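Local structure of arabinofuranosidase (Bifidobacterium longum, 2Y2W) at residues D[511-523]-D[530-542]. The protein hydrolyses terminal alpha-L-arabinofuranosyl bonds in arabinan and arabinoxylan as an intracellular family 51 glycoside hydrolase, contributing to the breakdown of plant cell walls. Sequence-based numbering, arbitrary orientation.
Sequences ALGKAQLLHEDDP and EAPEAVTPQPLDI
The carbonyl oxygen of Q538 receives the backbone N of L517 at 2.7 Å, nearly in line with its C=O bond, although the angle at the hydrogen is only 131°. Q538 N returns a straighter bond to L517 O at 2.9 Å, and together they make one antiparallel hydrogen-bonded pair. This is a worked example of how a short edge strand can be held by very few bonds: in the C-terminal beta domain of this family 51 enzyme, 538-539 borders strand 512-518, whose other edge pairs with strand 558-564. Prolines flank Q538 and have no N-H to give; the rest of the contact is made largely by side chains. On one side of the pair, Q516 lies alongside P537, both pointing the same way. With CG anti to its carbonyl carbon (chi1 -73°) and the chain extended beyond, the amide is carried to the proline, where NE2 of Q516 comes within 3.5 Å of CB of P537. Putting an alanine here would probably leave P537 CB without its amide neighbour and open a gap beside the ring. A515 packs CB to CB against L540, whose side chain also touches I560 of strand 558-564. Farther along, L518 crosses V535 at about a right angle, and the E520 side chain runs past that of V535 in the opposite direction, its CG resting against both methyls, 3.7 Å from CG1 and 3.8 Å from CG2 of V535. The bend at chi2 (-63°) keeps the carboxylate of E520 beside V535, with OE2 4.0 Å from CG1; OE1 forms a salt bridge with R525. The other oxygen is tied to the opposite segment through a single water, which donates to OE2 of E520 at 2.8 Å and to O of A534 at 2.7 Å.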
loop_
_atom_site.group_PDB
_atom_site.type_symbol
_atom_site.label_atom_id
_atom_site.label_comp_id
_atom_site.label_asym_id
_atom_site.label_seq_id
_atom_site.Cartn_x
_atom_site.Cartn_y
_atom_site.Cartn_z
ATOM N N ALA D 511 -20.093 -40.953 42.356
ATOM C CA ALA D 511 -18.786 -41.379 42.841
ATOM C C ALA D 511 -17.660 -40.615 42.149
ATOM O O ALA D 511 -17.751 -40.302 40.958
ATOM C CB ALA D 511 -18.610 -42.878 42.645
ATOM N N LEU D 512 -16.603 -40.321 42.902
ATOM C CA LEU D 512 -15.446 -39.604 42.372
ATOM C C LEU D 512 -14.530 -40.539 41.584
ATOM O O LEU D 512 -14.654 -41.763 41.672
ATOM C CB LEU D 512 -14.656 -38.920 43.501
ATOM C CG LEU D 512 -15.231 -37.780 44.362
ATOM C CD1 LEU D 512 -16.007 -36.747 43.536
ATOM C CD2 LEU D 512 -16.092 -38.310 45.507
ATOM N N GLY D 513 -13.617 -39.951 40.814
ATOM C CA GLY D 513 -12.655 -40.707 40.017
ATOM C C GLY D 513 -11.232 -40.335 40.377
ATOM O O GLY D 513 -10.860 -40.344 41.552
ATOM N N LYS D 514 -10.437 -40.007 39.363
ATOM C CA LYS D 514 -9.059 -39.576 39.573
ATOM C C LYS D 514 -9.023 -38.124 40.039
ATOM O O LYS D 514 -9.529 -37.230 39.357
ATOM C CB LYS D 514 -8.231 -39.755 38.297
ATOM N N ALA D 515 -8.440 -37.907 41.214
ATOM C CA ALA D 515 -8.280 -36.569 41.773
ATOM C C ALA D 515 -6.803 -36.204 41.843
ATOM O O ALA D 515 -5.963 -37.047 42.167
ATOM C CB ALA D 515 -8.918 -36.487 43.150
ATOM N N GLN D 516 -6.490 -34.949 41.530
ATOM C CA GLN D 516 -5.103 -34.492 41.494
ATOM C C GLN D 516 -4.887 -33.179 42.239
ATOM O O GLN D 516 -5.808 -32.372 42.391
ATOM C CB GLN D 516 -4.612 -34.359 40.049
ATOM C CG GLN D 516 -4.344 -35.683 39.340
ATOM C CD GLN D 516 -3.667 -35.504 37.990
ATOM O OE1 GLN D 516 -3.984 -34.581 37.237
ATOM N NE2 GLN D 516 -2.732 -36.392 37.678
ATOM N N LEU D 517 -3.652 -32.982 42.691
ATOM C CA LEU D 517 -3.239 -31.771 43.383
ATOM C C LEU D 517 -1.906 -31.280 42.823
ATOM O O LEU D 517 -0.915 -32.015 42.825
ATOM C CB LEU D 517 -3.126 -32.033 44.893
ATOM C CG LEU D 517 -2.305 -31.092 45.788
ATOM C CD1 LEU D 517 -3.078 -29.830 46.148
ATOM C CD2 LEU D 517 -1.852 -31.818 47.052
ATOM N N LEU D 518 -1.896 -30.047 42.326
ATOM C CA LEU D 518 -0.651 -29.386 41.959
ATOM C C LEU D 518 -0.284 -28.331 42.992
ATOM O O LEU D 518 -0.820 -27.220 42.980
ATOM C CB LEU D 518 -0.720 -28.772 40.559
ATOM C CG LEU D 518 0.076 -29.469 39.451
ATOM C CD1 LEU D 518 -0.138 -28.750 38.137
ATOM C CD2 LEU D 518 1.567 -29.537 39.778
ATOM N N HIS D 519 0.621 -28.701 43.893
ATOM C CA HIS D 519 1.110 -27.794 44.922
ATOM C C HIS D 519 2.499 -28.184 45.396
ATOM O O HIS D 519 2.798 -29.365 45.572
ATOM C CB HIS D 519 0.155 -27.752 46.120
ATOM C CG HIS D 519 0.747 -27.109 47.334
ATOM N ND1 HIS D 519 0.881 -25.744 47.461
ATOM C CD2 HIS D 519 1.261 -27.646 48.464
ATOM C CE1 HIS D 519 1.445 -25.468 48.624
ATOM N NE2 HIS D 519 1.685 -26.604 49.253
ATOM N N GLU D 520 3.339 -27.175 45.601
ATOM C CA GLU D 520 4.627 -27.355 46.256
ATOM C C GLU D 520 4.777 -26.309 47.355
ATOM O O GLU D 520 4.353 -25.160 47.189
ATOM C CB GLU D 520 5.779 -27.247 45.251
ATOM C CG GLU D 520 5.753 -28.279 44.117
ATOM C CD GLU D 520 5.877 -29.719 44.598
ATOM O OE1 GLU D 520 6.778 -30.010 45.414
ATOM O OE2 GLU D 520 5.076 -30.564 44.145
ATOM N N ASP D 521 5.369 -26.713 48.480
ATOM C CA ASP D 521 5.594 -25.808 49.611
ATOM C C ASP D 521 6.425 -24.601 49.194
ATOM O O ASP D 521 6.161 -23.478 49.630
ATOM C CB ASP D 521 6.249 -26.544 50.782
ATOM C CG ASP D 521 5.259 -27.383 51.572
ATOM O OD1 ASP D 521 4.103 -26.939 51.757
ATOM O OD2 ASP D 521 5.642 -28.485 52.017
ATOM N N ASP D 522 7.429 -24.848 48.356
ATOM C CA ASP D 522 8.135 -23.788 47.653
ATOM C C ASP D 522 7.412 -23.557 46.321
ATOM O O ASP D 522 7.536 -24.368 45.402
ATOM C CB ASP D 522 9.600 -24.181 47.420
ATOM C CG ASP D 522 10.417 -23.071 46.769
ATOM O OD1 ASP D 522 9.997 -21.893 46.813
ATOM O OD2 ASP D 522 11.494 -23.379 46.218
ATOM N N PRO D 523 6.643 -22.454 46.217
ATOM C CA PRO D 523 5.896 -22.173 44.987
ATOM C C PRO D 523 6.805 -21.760 43.827
ATOM O O PRO D 523 6.332 -21.591 42.699
ATOM C CB PRO D 523 4.980 -21.015 45.391
ATOM C CG PRO D 523 5.708 -20.322 46.478
ATOM C CD PRO D 523 6.460 -21.392 47.224
ATOM N N GLU D 530 17.443 -31.490 34.226
ATOM C CA GLU D 530 18.138 -32.448 35.079
ATOM C C GLU D 530 17.151 -33.293 35.893
ATOM O O GLU D 530 17.231 -34.523 35.888
ATOM C CB GLU D 530 19.138 -31.728 35.996
ATOM C CG GLU D 530 20.015 -30.669 35.301
ATOM C CD GLU D 530 21.163 -31.255 34.479
ATOM O OE1 GLU D 530 20.913 -32.099 33.589
ATOM O OE2 GLU D 530 22.326 -30.861 34.721
ATOM N N ALA D 531 16.227 -32.626 36.585
ATOM C CA ALA D 531 15.166 -33.300 37.335
ATOM C C ALA D 531 13.792 -32.883 36.795
ATOM O O ALA D 531 13.174 -31.948 37.313
ATOM C CB ALA D 531 15.286 -33.000 38.827
ATOM N N PRO D 532 13.311 -33.577 35.747
ATOM C CA PRO D 532 12.125 -33.148 35.001
ATOM C C PRO D 532 10.779 -33.456 35.659
ATOM O O PRO D 532 9.755 -32.921 35.229
ATOM C CB PRO D 532 12.256 -33.912 33.682
ATOM C CG PRO D 532 12.984 -35.154 34.042
ATOM C CD PRO D 532 13.891 -34.817 35.195
ATOM N N GLU D 533 10.774 -34.306 36.682
ATOM C CA GLU D 533 9.521 -34.730 37.307
ATOM C C GLU D 533 9.439 -34.388 38.800
ATOM O O GLU D 533 8.741 -35.063 39.562
ATOM C CB GLU D 533 9.271 -36.227 37.063
ATOM C CG GLU D 533 9.161 -36.608 35.587
ATOM C CD GLU D 533 8.283 -37.824 35.343
ATOM O OE1 GLU D 533 8.498 -38.869 35.998
ATOM O OE2 GLU D 533 7.371 -37.729 34.491
ATOM N N ALA D 534 10.139 -33.326 39.198
ATOM C CA ALA D 534 10.149 -32.864 40.589
ATOM C C ALA D 534 8.811 -32.263 41.021
ATOM O O ALA D 534 8.408 -32.405 42.177
ATOM C CB ALA D 534 11.278 -31.866 40.810
ATOM N N VAL D 535 8.136 -31.588 40.093
ATOM C CA VAL D 535 6.805 -31.036 40.344
ATOM C C VAL D 535 5.774 -31.748 39.465
ATOM O O VAL D 535 5.526 -31.356 38.321
ATOM C CB VAL D 535 6.748 -29.500 40.120
ATOM C CG1 VAL D 535 5.370 -28.949 40.487
ATOM C CG2 VAL D 535 7.831 -28.792 40.922
ATOM N N THR D 536 5.192 -32.809 40.011
ATOM C CA THR D 536 4.158 -33.576 39.324
ATOM C C THR D 536 2.882 -33.575 40.165
ATOM O O THR D 536 2.955 -33.416 41.387
ATOM C CB THR D 536 4.613 -35.030 39.046
ATOM O OG1 THR D 536 5.106 -35.623 40.255
ATOM C CG2 THR D 536 5.706 -35.062 37.984
ATOM N N PRO D 537 1.707 -33.728 39.520
ATOM C CA PRO D 537 0.448 -33.790 40.266
ATOM C C PRO D 537 0.415 -34.966 41.230
ATOM O O PRO D 537 0.751 -36.091 40.852
ATOM C CB PRO D 537 -0.604 -33.976 39.169
ATOM C CG PRO D 537 0.017 -33.420 37.954
ATOM C CD PRO D 537 1.474 -33.741 38.065
ATOM N N GLN D 538 0.024 -34.687 42.471
ATOM C CA GLN D 538 -0.056 -35.698 43.520
ATOM C C GLN D 538 -1.518 -36.006 43.838
ATOM O O GLN D 538 -2.376 -35.135 43.685
ATOM C CB GLN D 538 0.679 -35.223 44.781
ATOM C CG GLN D 538 2.141 -34.820 44.563
ATOM C CD GLN D 538 2.988 -35.926 43.950
ATOM O OE1 GLN D 538 3.024 -37.050 44.452
ATOM N NE2 GLN D 538 3.678 -35.606 42.862
ATOM N N PRO D 539 -1.810 -37.252 44.264
ATOM C CA PRO D 539 -3.177 -37.621 44.636
ATOM C C PRO D 539 -3.760 -36.705 45.711
ATOM O O PRO D 539 -3.106 -36.429 46.719
ATOM C CB PRO D 539 -3.016 -39.044 45.177
ATOM C CG PRO D 539 -1.838 -39.579 44.457
ATOM C CD PRO D 539 -0.903 -38.414 44.307
ATOM N N LEU D 540 -4.978 -36.228 45.472
ATOM C CA LEU D 540 -5.691 -35.384 46.423
ATOM C C LEU D 540 -6.349 -36.242 47.503
ATOM O O LEU D 540 -6.779 -37.368 47.232
ATOM C CB LEU D 540 -6.739 -34.537 45.689
ATOM C CG LEU D 540 -7.765 -33.707 46.471
ATOM C CD1 LEU D 540 -7.110 -32.572 47.251
ATOM C CD2 LEU D 540 -8.831 -33.168 45.535
ATOM N N ASP D 541 -6.416 -35.711 48.722
ATOM C CA ASP D 541 -7.089 -36.392 49.827
ATOM C C ASP D 541 -8.528 -35.898 49.974
ATOM O O ASP D 541 -8.771 -34.789 50.461
ATOM C CB ASP D 541 -6.311 -36.214 51.137
ATOM N N ILE D 542 -9.473 -36.728 49.536
ATOM C CA ILE D 542 -10.896 -36.412 49.613
ATOM C C ILE D 542 -11.734 -37.686 49.640
ATOM O O ILE D 542 -12.358 -38.009 50.652
HETATM O O HOH W 1 6.125 -33.076 43.539
#